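Local atomic coordinates of circadian clock oscillator protein KaiA (PDB entry 1R5Q), a protein that probably stimulates autophosphorylation of KaiC through its C-terminal domain, as a homodimeric component of the cyanobacterial KaiABC circadian oscillator. Residues I36-V50 and D87-A99. Residues are numbered along the deposited sequence; the frame is centred on the assembly and turned at random.
Sequences IDKFINAVFCANIPV and DILAHLCEAYRGA
Phe44 drives the edge of its ring into the face of Tyr96, a T-shaped pair with centroids 4.9 Å apart and planes at 73°; Phe44 CD1 stands over the centre of the tyrosine ring. The phenylalanine reaches this site because its CG lies anti to the backbone N (chi1 179°), and one of its own faces receives Ala95 CB, 4.2 Å from the Phe44 ring centroid, in a CH-pi contact. Beyond the ring, Tyr96 OH donates to a water at 2.7 Å, and that water donates to Val43 O, tying helix 82-100 to the end of helix 33-45. With an alanine here, the Phe44 edge would probably lose the aromatic face it meets, and the water its hydroxyl donor. One turn before Phe44, Ile40 is a knob among Ile88, His91, Leu92 and Ala95: CD1 touches Ile88 O at 3.5 Å, and CG1 touches His91 CB, the two side chains crossing at about a right angle. Leu92 answers as a reciprocal knob, CD1 against Val43 CG2 at 3.6 Å and CD2 facing Val50 CG2. His91 turns a ring face to Ile36 CG2, while its ND1 donates to Asp87 O (2.7 Å), which lies in the imidazole plane and helps fix the ring's turn. The axes of segments 36-45 and 87-99 approach to 9.8 Å and cross at -55°, joining helices 33-45 and 82-100 within the four-helix KaiA C-terminal domain; helix 8-24 covers Phe39 and Ile88 through Tyr18, and Val50, opening helix 50-67, rests on Leu89.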
loop_
_atom_site.group_PDB
_atom_site.type_symbol
_atom_site.label_atom_id
_atom_site.label_comp_id
_atom_site.label_asym_id
_atom_site.label_seq_id
_atom_site.Cartn_x
_atom_site.Cartn_y
_atom_site.Cartn_z
ATOM N N ILE A 36 -0.970 -0.235 8.647
ATOM C CA ILE A 36 -1.076 0.930 7.780
ATOM C C ILE A 36 -0.119 2.025 8.227
ATOM O O ILE A 36 0.542 2.645 7.407
ATOM C CB ILE A 36 -2.526 1.496 7.759
ATOM C CG1 ILE A 36 -3.440 0.559 6.953
ATOM C CG2 ILE A 36 -2.545 2.887 7.134
ATOM C CD1 ILE A 36 -4.907 0.937 7.027
ATOM N N ASP A 37 -0.046 2.256 9.532
ATOM C CA ASP A 37 0.834 3.291 10.050
ATOM C C ASP A 37 2.288 2.983 9.711
ATOM O O ASP A 37 3.044 3.875 9.345
ATOM C CB ASP A 37 0.652 3.442 11.565
ATOM C CG ASP A 37 -0.602 4.236 11.928
ATOM O OD1 ASP A 37 -0.942 5.202 11.198
ATOM O OD2 ASP A 37 -1.237 3.912 12.956
ATOM N N LYS A 38 2.664 1.713 9.801
ATOM C CA LYS A 38 4.034 1.302 9.498
ATOM C C LYS A 38 4.365 1.410 8.012
ATOM O O LYS A 38 5.475 1.808 7.649
ATOM C CB LYS A 38 4.276 -0.135 9.970
ATOM C CG LYS A 38 4.333 -0.293 11.477
ATOM C CD LYS A 38 4.730 -1.726 11.867
ATOM C CE LYS A 38 6.081 -2.130 11.265
ATOM N NZ LYS A 38 6.513 -3.508 11.690
ATOM N N PHE A 39 3.409 1.029 7.162
ATOM C CA PHE A 39 3.570 1.102 5.715
ATOM C C PHE A 39 3.737 2.575 5.324
ATOM O O PHE A 39 4.595 2.927 4.512
ATOM C CB PHE A 39 2.328 0.513 4.996
ATOM C CG PHE A 39 2.363 0.658 3.477
ATOM C CD1 PHE A 39 3.085 -0.236 2.694
ATOM C CD2 PHE A 39 1.709 1.716 2.844
ATOM C CE1 PHE A 39 3.162 -0.085 1.327
ATOM C CE2 PHE A 39 1.782 1.878 1.457
ATOM C CZ PHE A 39 2.507 0.983 0.700
ATOM N N ILE A 40 2.906 3.433 5.902
ATOM C CA ILE A 40 2.970 4.856 5.594
ATOM C C ILE A 40 4.336 5.459 5.969
ATOM O O ILE A 40 4.946 6.182 5.186
ATOM C CB ILE A 40 1.844 5.619 6.323
ATOM C CG1 ILE A 40 0.482 5.159 5.767
ATOM C CG2 ILE A 40 2.025 7.127 6.167
ATOM C CD1 ILE A 40 0.354 5.235 4.228
ATOM N N ASN A 41 4.814 5.134 7.161
ATOM C CA ASN A 41 6.091 5.669 7.618
ATOM C C ASN A 41 7.247 5.218 6.715
ATOM O O ASN A 41 8.187 5.975 6.466
ATOM C CB ASN A 41 6.308 5.254 9.079
ATOM C CG ASN A 41 7.507 5.943 9.716
ATOM O OD1 ASN A 41 8.564 5.335 9.878
ATOM N ND2 ASN A 41 7.343 7.215 10.085
ATOM N N ALA A 42 7.162 4.002 6.193
ATOM C CA ALA A 42 8.211 3.485 5.325
ATOM C C ALA A 42 8.239 4.154 3.958
ATOM O O ALA A 42 9.317 4.483 3.470
ATOM C CB ALA A 42 8.073 1.960 5.159
ATOM N N VAL A 43 7.075 4.342 3.320
ATOM C CA VAL A 43 7.045 4.976 1.999
ATOM C C VAL A 43 7.395 6.453 2.153
ATOM O O VAL A 43 7.969 7.065 1.250
ATOM C CB VAL A 43 5.646 4.833 1.287
ATOM C CG1 VAL A 43 5.316 3.363 1.069
ATOM C CG2 VAL A 43 4.564 5.459 2.114
ATOM N N PHE A 44 7.037 7.000 3.313
ATOM C CA PHE A 44 7.303 8.386 3.691
ATOM C C PHE A 44 8.827 8.545 3.842
ATOM O O PHE A 44 9.431 9.408 3.227
ATOM C CB PHE A 44 6.615 8.657 5.023
ATOM C CG PHE A 44 6.822 10.044 5.575
ATOM C CD1 PHE A 44 6.464 11.171 4.841
ATOM C CD2 PHE A 44 7.306 10.215 6.867
ATOM C CE1 PHE A 44 6.577 12.446 5.386
ATOM C CE2 PHE A 44 7.423 11.480 7.424
ATOM C CZ PHE A 44 7.054 12.604 6.682
ATOM N N CYS A 45 9.441 7.693 4.657
ATOM C CA CYS A 45 10.895 7.767 4.857
ATOM C C CYS A 45 11.743 7.489 3.612
ATOM O O CYS A 45 12.825 8.055 3.477
ATOM C CB CYS A 45 11.309 6.808 5.963
ATOM S SG CYS A 45 10.720 7.370 7.528
ATOM N N ALA A 46 11.270 6.627 2.708
ATOM C CA ALA A 46 12.022 6.314 1.492
ATOM C C ALA A 46 11.731 7.217 0.287
ATOM O O ALA A 46 12.268 6.985 -0.793
ATOM C CB ALA A 46 11.812 4.846 1.101
ATOM N N ASN A 47 10.875 8.225 0.469
ATOM C CA ASN A 47 10.537 9.192 -0.586
ATOM C C ASN A 47 9.956 8.526 -1.819
ATOM O O ASN A 47 10.162 8.978 -2.942
ATOM C CB ASN A 47 11.784 9.984 -1.005
ATOM C CG ASN A 47 11.434 11.283 -1.715
ATOM O OD1 ASN A 47 12.173 11.768 -2.578
ATOM N ND2 ASN A 47 10.311 11.851 -1.343
ATOM N N ILE A 48 9.233 7.440 -1.612
ATOM C CA ILE A 48 8.638 6.708 -2.717
ATOM C C ILE A 48 7.504 7.529 -3.326
ATOM O O ILE A 48 6.644 8.004 -2.602
ATOM C CB ILE A 48 8.102 5.362 -2.215
ATOM C CG1 ILE A 48 9.298 4.464 -1.860
ATOM C CG2 ILE A 48 7.202 4.722 -3.287
ATOM C CD1 ILE A 48 8.993 3.495 -0.782
ATOM N N PRO A 49 7.512 7.713 -4.655
ATOM C CA PRO A 49 6.495 8.476 -5.375
ATOM C C PRO A 49 5.138 7.760 -5.309
ATOM O O PRO A 49 5.069 6.533 -5.298
ATOM C CB PRO A 49 7.027 8.525 -6.814
ATOM C CG PRO A 49 8.484 8.217 -6.698
ATOM C CD PRO A 49 8.533 7.198 -5.586
ATOM N N VAL A 50 4.066 8.531 -5.286
ATOM C CA VAL A 50 2.733 7.944 -5.230
ATOM C C VAL A 50 2.451 6.996 -6.402
ATOM O O VAL A 50 1.865 5.942 -6.207
ATOM C CB VAL A 50 1.654 9.063 -5.141
ATOM C CG1 VAL A 50 0.255 8.474 -5.345
ATOM C CG2 VAL A 50 1.740 9.731 -3.771
ATOM N N ASP A 87 -7.647 5.329 1.535
ATOM C CA ASP A 87 -7.240 5.383 2.937
ATOM C C ASP A 87 -5.717 5.551 3.065
ATOM O O ASP A 87 -5.227 6.322 3.892
ATOM C CB ASP A 87 -7.709 4.097 3.618
ATOM C CG ASP A 87 -7.699 4.173 5.146
ATOM O OD1 ASP A 87 -8.212 3.223 5.768
ATOM O OD2 ASP A 87 -7.186 5.151 5.729
ATOM N N ILE A 88 -4.982 4.834 2.223
ATOM C CA ILE A 88 -3.522 4.871 2.220
ATOM C C ILE A 88 -3.025 6.235 1.752
ATOM O O ILE A 88 -2.168 6.857 2.396
ATOM C CB ILE A 88 -2.969 3.758 1.274
ATOM C CG1 ILE A 88 -3.121 2.387 1.949
ATOM C CG2 ILE A 88 -1.517 4.062 0.860
ATOM C CD1 ILE A 88 -2.244 2.218 3.156
ATOM N N LEU A 89 -3.574 6.709 0.636
ATOM C CA LEU A 89 -3.169 8.006 0.107
ATOM C C LEU A 89 -3.524 9.165 1.037
ATOM O O LEU A 89 -2.771 10.129 1.124
ATOM C CB LEU A 89 -3.760 8.237 -1.285
ATOM C CG LEU A 89 -3.255 7.284 -2.382
ATOM C CD1 LEU A 89 -3.933 7.595 -3.716
ATOM C CD2 LEU A 89 -1.735 7.417 -2.511
ATOM N N ALA A 90 -4.664 9.077 1.711
ATOM C CA ALA A 90 -5.088 10.114 2.653
ATOM C C ALA A 90 -4.089 10.158 3.821
ATOM O O ALA A 90 -3.720 11.239 4.295
ATOM C CB ALA A 90 -6.494 9.808 3.192
ATOM N N HIS A 91 -3.690 8.980 4.311
ATOM C CA HIS A 91 -2.723 8.897 5.412
ATOM C C HIS A 91 -1.358 9.407 4.973
ATOM O O HIS A 91 -0.656 10.058 5.735
ATOM C CB HIS A 91 -2.568 7.457 5.914
ATOM C CG HIS A 91 -3.613 7.056 6.905
ATOM N ND1 HIS A 91 -4.915 6.787 6.542
ATOM C CD2 HIS A 91 -3.564 6.942 8.253
ATOM C CE1 HIS A 91 -5.624 6.524 7.624
ATOM N NE2 HIS A 91 -4.830 6.612 8.677
ATOM N N LEU A 92 -0.972 9.092 3.746
ATOM C CA LEU A 92 0.313 9.553 3.264
ATOM C C LEU A 92 0.298 11.081 3.141
ATOM O O LEU A 92 1.256 11.743 3.529
ATOM C CB LEU A 92 0.667 8.894 1.928
ATOM C CG LEU A 92 2.086 9.166 1.401
ATOM C CD1 LEU A 92 3.121 8.778 2.473
ATOM C CD2 LEU A 92 2.329 8.376 0.122
ATOM N N CYS A 93 -0.790 11.636 2.613
ATOM C CA CYS A 93 -0.907 13.091 2.472
ATOM C C CYS A 93 -0.739 13.803 3.808
ATOM O O CYS A 93 -0.047 14.818 3.908
ATOM C CB CYS A 93 -2.276 13.476 1.900
ATOM S SG CYS A 93 -2.472 13.145 0.152
ATOM N N GLU A 94 -1.388 13.267 4.830
ATOM C CA GLU A 94 -1.326 13.862 6.144
ATOM C C GLU A 94 0.068 13.765 6.755
ATOM O O GLU A 94 0.469 14.660 7.482
ATOM C CB GLU A 94 -2.380 13.243 7.065
ATOM C CG GLU A 94 -3.844 13.684 6.724
ATOM C CD GLU A 94 -4.093 15.193 6.918
ATOM O OE1 GLU A 94 -4.445 15.879 5.930
ATOM O OE2 GLU A 94 -3.941 15.692 8.060
ATOM N N ALA A 95 0.799 12.693 6.460
ATOM C CA ALA A 95 2.164 12.526 6.984
ATOM C C ALA A 95 3.000 13.674 6.423
ATOM O O ALA A 95 3.711 14.372 7.150
ATOM C CB ALA A 95 2.755 11.165 6.534
ATOM N N TYR A 96 2.891 13.871 5.116
ATOM C CA TYR A 96 3.612 14.931 4.446
ATOM C C TYR A 96 3.158 16.326 4.892
ATOM O O TYR A 96 3.994 17.201 5.154
ATOM C CB TYR A 96 3.462 14.780 2.921
ATOM C CG TYR A 96 4.455 13.815 2.305
ATOM C CD1 TYR A 96 4.035 12.654 1.630
ATOM C CD2 TYR A 96 5.817 14.072 2.380
ATOM C CE1 TYR A 96 4.971 11.776 1.049
ATOM C CE2 TYR A 96 6.750 13.213 1.810
ATOM C CZ TYR A 96 6.326 12.067 1.148
ATOM O OH TYR A 96 7.297 11.234 0.616
ATOM N N ARG A 97 1.847 16.530 5.004
ATOM C CA ARG A 97 1.315 17.827 5.415
ATOM C C ARG A 97 1.729 18.174 6.840
ATOM O O ARG A 97 2.034 19.333 7.132
ATOM C CB ARG A 97 -0.225 17.866 5.318
ATOM C CG ARG A 97 -0.808 19.286 5.526
ATOM C CD ARG A 97 -2.339 19.350 5.374
ATOM N NE ARG A 97 -2.982 18.580 6.420
ATOM C CZ ARG A 97 -3.485 19.082 7.545
ATOM N NH1 ARG A 97 -3.453 20.389 7.781
ATOM N NH2 ARG A 97 -3.974 18.260 8.467
ATOM N N GLY A 98 1.723 17.175 7.725
ATOM C CA GLY A 98 2.103 17.412 9.106
ATOM C C GLY A 98 3.584 17.722 9.262
ATOM O O GLY A 98 4.034 18.179 10.313
ATOM N N ALA A 99 4.345 17.498 8.204
ATOM C CA ALA A 99 5.781 17.725 8.250
ATOM C C ALA A 99 6.259 19.036 7.619
ATOM O O ALA A 99 7.235 19.624 8.089
ATOM C CB ALA A 99 6.493 16.554 7.593
HETATM O O HOH W 1 6.527 8.835 -0.324
#